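Local coordinates for protein alcohol dehydrogenase (Aeropyrum pernix, PDB 1H2B) that probably oxidises alcohols with NAD+ as a zinc-dependent dehydrogenase of a hyperthermophilic archaeon, at residues L198-T210 with L318-E330. Numbering follows the deposited sequence. Where two conformers were deposited one is given.
With NAJ (nicotinamide-adenine-dinucleotide (acidic form)), chain I.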
ATOM      1  N   LEU B 198      23.930  11.115  -8.230  1.00 14.80           N
ATOM      2  CA  LEU B 198      22.618  10.549  -7.995  1.00 14.48           C
ATOM      3  C   LEU B 198      21.495  11.575  -8.310  1.00 14.13           C
ATOM      4  O   LEU B 198      20.499  11.239  -8.979  1.00 13.58           O
ATOM      5  CB  LEU B 198      22.482  10.133  -6.525  1.00 14.21           C
ATOM      6  CG  LEU B 198      22.986   8.753  -6.214  1.00 12.17           C
ATOM      7  CD1 LEU B 198      24.509   8.675  -6.272  1.00 15.11           C
ATOM      8  CD2 LEU B 198      22.439   8.384  -4.836  1.00 15.91           C
ATOM      9  N   GLY B 199      21.651  12.808  -7.813  1.00 13.87           N
ATOM     10  CA  GLY B 199      20.587  13.780  -7.885  1.00 14.19           C
ATOM     11  C   GLY B 199      20.135  14.147  -9.295  1.00 14.13           C
ATOM     12  O   GLY B 199      18.933  14.344  -9.499  1.00 14.29           O
ATOM     13  N   HIS B 200      21.068  14.280 -10.237  1.00 14.80           N
ATOM     14  CA  HIS B 200      20.664  14.657 -11.590  1.00 18.06           C
ATOM     15  C   HIS B 200      19.866  13.550 -12.252  1.00 16.40           C
ATOM     16  O   HIS B 200      18.971  13.812 -13.066  1.00 16.80           O
ATOM     17  CB  HIS B 200      21.873  15.115 -12.414  1.00 18.17           C
ATOM     18  CG  HIS B 200      22.553  14.006 -13.149  1.00 16.03           C
ATOM     19  ND1 HIS B 200      23.441  13.160 -12.538  1.00 16.44           N
ATOM     20  CD2 HIS B 200      22.508  13.635 -14.460  1.00 17.21           C
ATOM     21  CE1 HIS B 200      23.896  12.286 -13.424  1.00 17.27           C
ATOM     22  NE2 HIS B 200      23.358  12.563 -14.604  1.00 17.07           N
ATOM     23  N   ILE B 201      20.103  12.297 -11.836  1.00 15.46           N
ATOM     24  CA  ILE B 201      19.260  11.207 -12.279  1.00 13.92           C
ATOM     25  C   ILE B 201      17.912  11.303 -11.620  1.00 14.87           C
ATOM     26  O   ILE B 201      16.875  11.155 -12.264  1.00 15.95           O
ATOM     27  CB  ILE B 201      19.938   9.833 -11.996  1.00 14.93           C
ATOM     28  CG1 ILE B 201      21.289   9.801 -12.744  1.00 18.44           C
ATOM     29  CG2 ILE B 201      19.037   8.698 -12.482  1.00 17.13           C
ATOM     30  CD1 ILE B 201      22.129   8.527 -12.470  1.00 16.82           C
ATOM     31  N   ALA B 202      17.903  11.603 -10.314  1.00 14.92           N
ATOM     32  CA  ALA B 202      16.622  11.710  -9.604  1.00 13.31           C
ATOM     33  C   ALA B 202      15.719  12.797 -10.204  1.00 15.61           C
ATOM     34  O   ALA B 202      14.512  12.603 -10.270  1.00 16.87           O
ATOM     35  CB  ALA B 202      16.845  11.951  -8.110  1.00 14.77           C
ATOM     36  N   VAL B 203      16.297  13.912 -10.661  1.00 15.92           N
ATOM     37  CA  VAL B 203      15.462  14.955 -11.297  1.00 15.50           C
ATOM     38  C   VAL B 203      14.696  14.356 -12.467  1.00 17.27           C
ATOM     39  O   VAL B 203      13.477  14.548 -12.574  1.00 17.04           O
ATOM     40  CB  VAL B 203      16.314  16.162 -11.810  1.00 16.42           C
ATOM     41  CG1 VAL B 203      15.446  17.128 -12.711  1.00 16.22           C
ATOM     42  CG2 VAL B 203      16.929  16.929 -10.641  1.00 17.38           C
ATOM     43  N   GLN B 204      15.400  13.623 -13.333  1.00 17.51           N
ATOM     44  CA  GLN B 204      14.762  12.992 -14.481  1.00 18.47           C
ATOM     45  C   GLN B 204      13.715  11.973 -14.058  1.00 19.17           C
ATOM     46  O   GLN B 204      12.627  11.905 -14.611  1.00 19.06           O
ATOM     47  CB  GLN B 204      15.796  12.273 -15.352  1.00 18.92           C
ATOM     48  CG  GLN B 204      16.868  13.184 -15.895  1.00 19.54           C
ATOM     49  CD  GLN B 204      17.935  12.394 -16.611  1.00 17.64           C
ATOM     50  OE1 GLN B 204      17.651  11.759 -17.654  1.00 20.53           O
ATOM     51  NE2 GLN B 204      19.140  12.356 -16.041  1.00 19.70           N
ATOM     52  N   LEU B 205      14.044  11.165 -13.069  1.00 16.53           N
ATOM     53  CA  LEU B 205      13.104  10.156 -12.647  1.00 16.17           C
ATOM     54  C   LEU B 205      11.845  10.723 -12.002  1.00 17.51           C
ATOM     55  O   LEU B 205      10.796  10.154 -12.186  1.00 19.50           O
ATOM     56  CB  LEU B 205      13.797   9.171 -11.687  1.00 15.68           C
ATOM     57  CG  LEU B 205      14.904   8.345 -12.330  1.00 15.05           C
ATOM     58  CD1 LEU B 205      15.596   7.501 -11.255  1.00 14.88           C
ATOM     59  CD2 LEU B 205      14.314   7.404 -13.366  1.00 17.58           C
ATOM     60  N   LEU B 206      11.971  11.810 -11.243  1.00 17.32           N
ATOM     61  CA  LEU B 206      10.800  12.457 -10.639  1.00 17.87           C
ATOM     62  C   LEU B 206       9.851  12.924 -11.762  1.00 19.70           C
ATOM     63  O   LEU B 206       8.632  12.827 -11.620  1.00 19.01           O
ATOM     64  CB  LEU B 206      11.193  13.588  -9.708  1.00 16.38           C
ATOM     65  CG  LEU B 206      11.856  13.177  -8.361  1.00 17.71           C
ATOM     66  CD1 LEU B 206      12.594  14.350  -7.725  1.00 19.47           C
ATOM     67  CD2 LEU B 206      10.697  12.626  -7.457  1.00 17.26           C
ATOM     68  N   LYS B 207      10.408  13.382 -12.881  1.00 18.67           N
ATOM     69  CA  LYS B 207       9.525  13.783 -13.991  1.00 19.48           C
ATOM     70  C   LYS B 207       8.838  12.640 -14.743  1.00 21.29           C
ATOM     71  O   LYS B 207       7.738  12.822 -15.296  1.00 23.78           O
ATOM     72  CB  LYS B 207      10.316  14.649 -14.988  1.00 19.19           C
ATOM     73  CG  LYS B 207      10.820  15.973 -14.419  1.00 20.77           C
ATOM     74  CD  LYS B 207       9.705  16.906 -13.943  1.00 28.11           C
ATOM     75  CE  LYS B 207       8.789  17.302 -15.094  1.00 33.92           C
ATOM     76  NZ  LYS B 207       7.897  18.423 -14.701  1.00 44.56           N
ATOM     77  N   VAL B 208       9.517  11.505 -14.838  1.00 20.54           N
ATOM     78  CA  VAL B 208       9.054  10.317 -15.510  1.00 23.05           C
ATOM     79  C   VAL B 208       8.064   9.557 -14.630  1.00 25.21           C
ATOM     80  O   VAL B 208       7.079   8.975 -15.143  1.00 26.47           O
ATOM     81  CB  VAL B 208      10.288   9.363 -15.816  1.00 23.68           C
ATOM     82  CG1 VAL B 208       9.813   7.989 -16.250  1.00 30.01           C
ATOM     83  CG2 VAL B 208      11.179  10.008 -16.847  1.00 30.67           C
ATOM     84  N   MET B 209       8.331   9.549 -13.310  1.00 21.47           N
ATOM     85  CA  MET B 209       7.670   8.612 -12.419  1.00 21.27           C
ATOM     86  C   MET B 209       6.568   9.235 -11.545  1.00 20.27           C
ATOM     87  O   MET B 209       5.790   8.507 -10.905  1.00 21.67           O
ATOM     88  CB  MET B 209       8.675   7.893 -11.547  0.50 20.95           C
ATOM     89  CG  MET B 209       9.401   6.856 -12.342  0.50 21.74           C
ATOM     90  SD  MET B 209      10.811   6.461 -11.447  0.50 16.85           S
ATOM     91  CE  MET B 209      10.027   5.531 -10.135  0.50 18.27           C
ATOM     92  N   THR B 210       6.505  10.563 -11.518  1.00 19.34           N
ATOM     93  CA  THR B 210       5.480  11.259 -10.743  1.00 20.09           C
ATOM     94  C   THR B 210       4.956  12.451 -11.506  1.00 20.37           C
ATOM     95  O   THR B 210       5.614  12.928 -12.433  1.00 21.44           O
ATOM     96  CB  THR B 210       6.037  11.785  -9.408  1.00 17.08           C
ATOM     97  OG1 THR B 210       6.706  13.041  -9.568  1.00 18.32           O
ATOM     98  CG2 THR B 210       7.103  10.836  -8.764  1.00 23.28           C
ATOM     99  N   LEU B 318      15.025   0.126 -14.066  1.00 13.39           N
ATOM    100  CA  LEU B 318      15.751   1.310 -14.431  1.00 14.28           C
ATOM    101  C   LEU B 318      16.492   1.147 -15.765  1.00 13.84           C
ATOM    102  O   LEU B 318      16.491   2.065 -16.572  1.00 15.53           O
ATOM    103  CB  LEU B 318      16.706   1.699 -13.259  1.00 11.29           C
ATOM    104  CG  LEU B 318      17.625   2.856 -13.612  1.00 14.45           C
ATOM    105  CD1 LEU B 318      16.931   4.222 -13.794  1.00 16.55           C
ATOM    106  CD2 LEU B 318      18.683   2.921 -12.512  1.00 16.69           C
ATOM    107  N   VAL B 319      17.123  -0.021 -15.981  1.00 13.88           N
ATOM    108  CA  VAL B 319      17.761  -0.305 -17.235  1.00 15.68           C
ATOM    109  C   VAL B 319      16.720  -0.195 -18.373  1.00 17.59           C
ATOM    110  O   VAL B 319      17.041   0.353 -19.412  1.00 16.17           O
ATOM    111  CB  VAL B 319      18.413  -1.661 -17.205  1.00 16.44           C
ATOM    112  CG1 VAL B 319      18.851  -2.098 -18.649  1.00 18.01           C
ATOM    113  CG2 VAL B 319      19.636  -1.608 -16.313  1.00 17.30           C
ATOM    114  N   THR B 320      15.511  -0.703 -18.143  1.00 16.70           N
ATOM    115  CA  THR B 320      14.445  -0.557 -19.137  1.00 16.94           C
ATOM    116  C   THR B 320      14.172   0.920 -19.483  1.00 17.33           C
ATOM    117  O   THR B 320      14.129   1.313 -20.661  1.00 17.88           O
ATOM    118  CB  THR B 320      13.180  -1.232 -18.638  1.00 17.80           C
ATOM    119  OG1 THR B 320      13.381  -2.657 -18.576  1.00 20.89           O
ATOM    120  CG2 THR B 320      12.028  -0.961 -19.687  1.00 19.36           C
ATOM    121  N   LEU B 321      14.025   1.785 -18.473  1.00 16.65           N
ATOM    122  CA  LEU B 321      13.825   3.204 -18.715  1.00 17.32           C
ATOM    123  C   LEU B 321      14.975   3.815 -19.531  1.00 16.40           C
ATOM    124  O   LEU B 321      14.763   4.639 -20.414  1.00 18.52           O
ATOM    125  CB  LEU B 321      13.770   3.954 -17.372  1.00 19.86           C
ATOM    126  CG  LEU B 321      12.475   4.027 -16.618  1.00 22.67           C
ATOM    127  CD1 LEU B 321      12.715   4.867 -15.352  1.00 18.72           C
ATOM    128  CD2 LEU B 321      11.344   4.640 -17.488  1.00 19.29           C
ATOM    129  N   ALA B 322      16.208   3.424 -19.222  1.00 16.35           N
ATOM    130  CA  ALA B 322      17.366   3.931 -19.948  1.00 16.66           C
ATOM    131  C   ALA B 322      17.354   3.470 -21.416  1.00 18.61           C
ATOM    132  O   ALA B 322      17.591   4.295 -22.328  1.00 19.39           O
ATOM    133  CB  ALA B 322      18.675   3.544 -19.225  1.00 16.98           C
ATOM    134  N   LEU B 323      17.009   2.208 -21.624  1.00 18.46           N
ATOM    135  CA  LEU B 323      16.981   1.661 -22.996  1.00 17.72           C
ATOM    136  C   LEU B 323      15.847   2.309 -23.780  1.00 20.22           C
ATOM    137  O   LEU B 323      15.944   2.439 -25.023  1.00 21.32           O
ATOM    138  CB  LEU B 323      16.879   0.149 -22.978  1.00 19.28           C
ATOM    139  CG  LEU B 323      18.175  -0.495 -22.464  1.00 20.08           C
ATOM    140  CD1 LEU B 323      17.967  -2.006 -22.322  1.00 22.92           C
ATOM    141  CD2 LEU B 323      19.398  -0.163 -23.361  1.00 24.32           C
ATOM    142  N   GLN B 324      14.785   2.732 -23.087  1.00 16.76           N
ATOM    143  CA  GLN B 324      13.689   3.496 -23.708  1.00 18.53           C
ATOM    144  C   GLN B 324      14.038   4.940 -24.032  1.00 20.52           C
ATOM    145  O   GLN B 324      13.236   5.651 -24.668  1.00 22.69           O
ATOM    146  CB  GLN B 324      12.426   3.471 -22.812  1.00 16.68           C
ATOM    147  CG  GLN B 324      11.775   2.125 -22.735  1.00 18.08           C
ATOM    148  CD  GLN B 324      10.647   2.077 -21.730  1.00 17.29           C
ATOM    149  OE1 GLN B 324      10.506   2.995 -20.892  1.00 24.27           O
ATOM    150  NE2 GLN B 324       9.868   1.044 -21.783  1.00 20.08           N
ATOM    151  N   GLY B 325      15.199   5.400 -23.542  1.00 19.07           N
ATOM    152  CA  GLY B 325      15.626   6.764 -23.736  1.00 21.36           C
ATOM    153  C   GLY B 325      14.998   7.763 -22.791  1.00 22.48           C
ATOM    154  O   GLY B 325      15.026   8.969 -23.052  1.00 26.16           O
ATOM    155  N   LYS B 326      14.428   7.279 -21.675  1.00 19.45           N
ATOM    156  CA  LYS B 326      13.674   8.133 -20.755  1.00 19.93           C
ATOM    157  C   LYS B 326      14.523   8.666 -19.601  1.00 22.38           C
ATOM    158  O   LYS B 326      14.125   9.575 -18.895  1.00 27.60           O
ATOM    159  CB  LYS B 326      12.430   7.440 -20.230  1.00 22.71           C
ATOM    160  CG  LYS B 326      11.418   7.215 -21.352  1.00 24.31           C
ATOM    161  CD  LYS B 326      10.223   6.471 -20.904  1.00 28.08           C
ATOM    162  CE  LYS B 326       9.377   6.037 -22.116  1.00 36.77           C
ATOM    163  NZ  LYS B 326       8.092   5.376 -21.714  1.00 44.11           N
ATOM    164  N   VAL B 327      15.702   8.111 -19.452  1.00 20.66           N
ATOM    165  CA  VAL B 327      16.662   8.603 -18.501  1.00 20.67           C
ATOM    166  C   VAL B 327      18.029   8.489 -19.162  1.00 21.29           C
ATOM    167  O   VAL B 327      18.338   7.503 -19.848  1.00 26.20           O
ATOM    168  CB  VAL B 327      16.578   7.843 -17.130  1.00 22.17           C
ATOM    169  CG1 VAL B 327      16.992   6.398 -17.275  1.00 23.32           C
ATOM    170  CG2 VAL B 327      17.475   8.499 -16.075  1.00 24.12           C
ATOM    171  N   ARG B 328      18.846   9.510 -18.976  1.00 20.02           N
ATOM    172  CA  ARG B 328      20.196   9.514 -19.510  1.00 23.87           C
ATOM    173  C   ARG B 328      21.145  10.200 -18.543  1.00 25.43           C
ATOM    174  O   ARG B 328      20.862  11.276 -18.048  1.00 27.22           O
ATOM    175  CB  ARG B 328      20.241  10.227 -20.857  1.00 26.57           C
ATOM    176  CG  ARG B 328      21.632  10.127 -21.489  1.00 36.69           C
ATOM    177  CD  ARG B 328      21.801  10.930 -22.792  1.00 49.08           C
ATOM    178  NE  ARG B 328      22.337  12.271 -22.533  1.00 60.85           N
ATOM    179  CZ  ARG B 328      23.559  12.538 -22.059  1.00 63.47           C
ATOM    180  NH1 ARG B 328      24.420  11.554 -21.785  1.00 66.43           N
ATOM    181  NH2 ARG B 328      23.919  13.802 -21.858  1.00 65.36           N
ATOM    182  N   VAL B 329      22.276   9.562 -18.286  1.00 23.88           N
ATOM    183  CA  VAL B 329      23.218  10.065 -17.302  1.00 20.90           C
ATOM    184  C   VAL B 329      24.159  11.034 -17.985  1.00 21.35           C
ATOM    185  O   VAL B 329      24.608  10.789 -19.100  1.00 23.51           O
ATOM    186  CB  VAL B 329      24.021   8.915 -16.617  1.00 22.24           C
ATOM    187  CG1 VAL B 329      24.789   9.425 -15.420  1.00 23.02           C
ATOM    188  CG2 VAL B 329      23.055   7.806 -16.132  1.00 20.11           C
ATOM    189  N   GLU B 330      24.401  12.149 -17.319  1.00 18.45           N
ATOM    190  CA  GLU B 330      25.431  13.104 -17.681  1.00 18.74           C
ATOM    191  C   GLU B 330      26.786  12.568 -17.206  1.00 21.87           C
ATOM    192  O   GLU B 330      27.046  12.466 -15.999  1.00 20.28           O
ATOM    193  CB  GLU B 330      25.075  14.471 -17.063  1.00 19.50           C
ATOM    194  CG  GLU B 330      26.108  15.556 -17.327  1.00 28.38           C
ATOM    195  CD  GLU B 330      26.149  16.002 -18.778  1.00 35.08           C
ATOM    196  OE1 GLU B 330      25.065  16.084 -19.421  1.00 35.61           O
ATOM    197  OE2 GLU B 330      27.276  16.252 -19.269  1.00 40.70           O
TER
HETATM  198  PA  NAJ I1361      27.997  14.135  -5.668  1.00 17.71           P
HETATM  199  O1A NAJ I1361      29.256  14.671  -5.046  1.00 18.35           O
HETATM  200  O2A NAJ I1361      27.979  13.798  -7.168  1.00 17.12           O
HETATM  201  O5B NAJ I1361      26.780  15.161  -5.541  1.00 17.76           O
HETATM  202  C5B NAJ I1361      26.558  15.947  -4.362  1.00 17.01           C
HETATM  203  C4B NAJ I1361      25.805  17.166  -4.866  1.00 15.34           C
HETATM  204  O4B NAJ I1361      25.367  17.897  -3.703  1.00 14.23           O
HETATM  205  C3B NAJ I1361      26.641  18.087  -5.755  1.00 15.86           C
HETATM  206  O3B NAJ I1361      25.945  18.443  -6.961  1.00 18.05           O
HETATM  207  C2B NAJ I1361      26.830  19.250  -4.792  1.00 17.90           C
HETATM  208  O2B NAJ I1361      27.093  20.506  -5.438  1.00 18.14           O
HETATM  209  C1B NAJ I1361      25.525  19.280  -3.986  1.00 16.05           C
HETATM  210  N9A NAJ I1361      25.601  19.988  -2.709  1.00 17.34           N
HETATM  211  C8A NAJ I1361      26.666  20.127  -1.808  1.00 19.14           C
HETATM  212  N7A NAJ I1361      26.251  20.849  -0.732  1.00 17.28           N
HETATM  213  C5A NAJ I1361      24.943  21.179  -0.938  1.00 16.16           C
HETATM  214  C6A NAJ I1361      24.021  21.888  -0.207  1.00 17.04           C
HETATM  215  N6A NAJ I1361      24.314  22.479   0.960  1.00 17.61           N
HETATM  216  N1A NAJ I1361      22.739  21.978  -0.682  1.00 15.51           N
HETATM  217  C2A NAJ I1361      22.364  21.443  -1.902  1.00 14.92           C
HETATM  218  N3A NAJ I1361      23.286  20.770  -2.624  1.00 13.16           N
HETATM  219  C4A NAJ I1361      24.554  20.647  -2.149  1.00 15.34           C
HETATM  220  O3  NAJ I1361      27.581  12.875  -4.792  1.00 16.09           O
HETATM  221  PN  NAJ I1361      26.841  11.514  -5.246  1.00 15.94           P
HETATM  222  O1N NAJ I1361      27.820  10.536  -5.704  1.00 15.80           O
HETATM  223  O2N NAJ I1361      25.682  11.849  -6.098  1.00 15.31           O
HETATM  224  O5D NAJ I1361      26.383  10.982  -3.802  1.00 14.60           O
HETATM  225  C5D NAJ I1361      25.391  11.729  -3.100  1.00 15.36           C
HETATM  226  C4D NAJ I1361      25.309  11.228  -1.667  1.00 14.07           C
HETATM  227  O4D NAJ I1361      24.668   9.940  -1.687  1.00 15.72           O
HETATM  228  C3D NAJ I1361      26.669  10.984  -1.013  1.00 13.51           C
HETATM  229  O3D NAJ I1361      26.517  11.152   0.408  1.00 15.30           O
HETATM  230  C2D NAJ I1361      26.936   9.504  -1.320  1.00 16.56           C
HETATM  231  O2D NAJ I1361      27.856   8.872  -0.474  1.00 16.12           O
HETATM  232  C1D NAJ I1361      25.507   8.975  -1.100  1.00 14.56           C
HETATM  233  N1N NAJ I1361      25.164   7.654  -1.625  1.00 14.82           N
HETATM  234  C2N NAJ I1361      24.158   6.997  -0.981  1.00 14.47           C
HETATM  235  C3N NAJ I1361      23.727   5.769  -1.454  1.00 13.13           C
HETATM  236  C7N NAJ I1361      22.668   5.028  -0.705  1.00 14.95           C
HETATM  237  O7N NAJ I1361      22.380   3.808  -1.191  1.00 14.75           O
HETATM  238  N7N NAJ I1361      21.965   5.507   0.326  1.00 13.75           N
HETATM  239  C4N NAJ I1361      24.286   5.164  -2.627  1.00 16.75           C
HETATM  240  C5N NAJ I1361      25.200   5.987  -3.345  1.00 16.34           C
HETATM  241  C6N NAJ I1361      25.649   7.187  -2.827  1.00 16.13           C
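The imidazole of His-200 meets the 318-330 segment along its rim: CG1 of Val-329 lies near the ring plane, 3.5 Å from His-200 NE2, while CG1 of Ile-201 from the same helix sits over one face, offset toward the rim. His-200 NE2 accepts the backbone N-H of Glu-330, with 2.9 Å between NE2 and Glu-330 N and the donor tilted 22° from the ring plane. With ND1 hydrogen-bonded to Gly-196 O, the ring is gripped at both nitrogens and its rotation fixed. With CG between the backbone N and the carbonyl carbon (chi1 90°), the ring turns its NE2 edge toward Val-329 and Glu-330.

The second flat group, the amide of Gln-204, engages both backbone polar groups of Arg-328. Gln-204 OE1 takes the N-H of Arg-328 in a nearly straight bond, 2.9 Å from OE1 to Arg-328 N (170°), and Gln-204 NE2 donates to Arg-328 O, also 2.9 Å away. That oxygen lies near the amide plane, although Gln-204 NE2 stands well above the carbonyl plane of Arg-328. A weak bond from Gln-204 NE2 to His-200 O ties the amide back to its own helix.

This helix follows the first strand of the Rossmann fold. At its start Gly-199 belongs to what appears to be the GxGxxG turn, and Leu-198 N donates to O2N of the NAD pyrophosphate (2.9 Å). The polar bonds thus join the dinucleotide-binding helix to the chain running from helix 312-323, closed by a Schellman motif at Gly-325, toward strand 331-335.

Beside these polar bonds the contact is apolar. Ile-201 places CD1 against CG2 of Val-329 and CG2 against CG2 of Val-327. One turn on, CD2 of Leu-205 packs on CD1 of Leu-321 at 3.6 Å, and the Leu-205 side chain crosses that of Leu-318 at about a right angle. Val-208 CG1 and Leu-321 CD2 meet tip to tip, 3.9 Å apart.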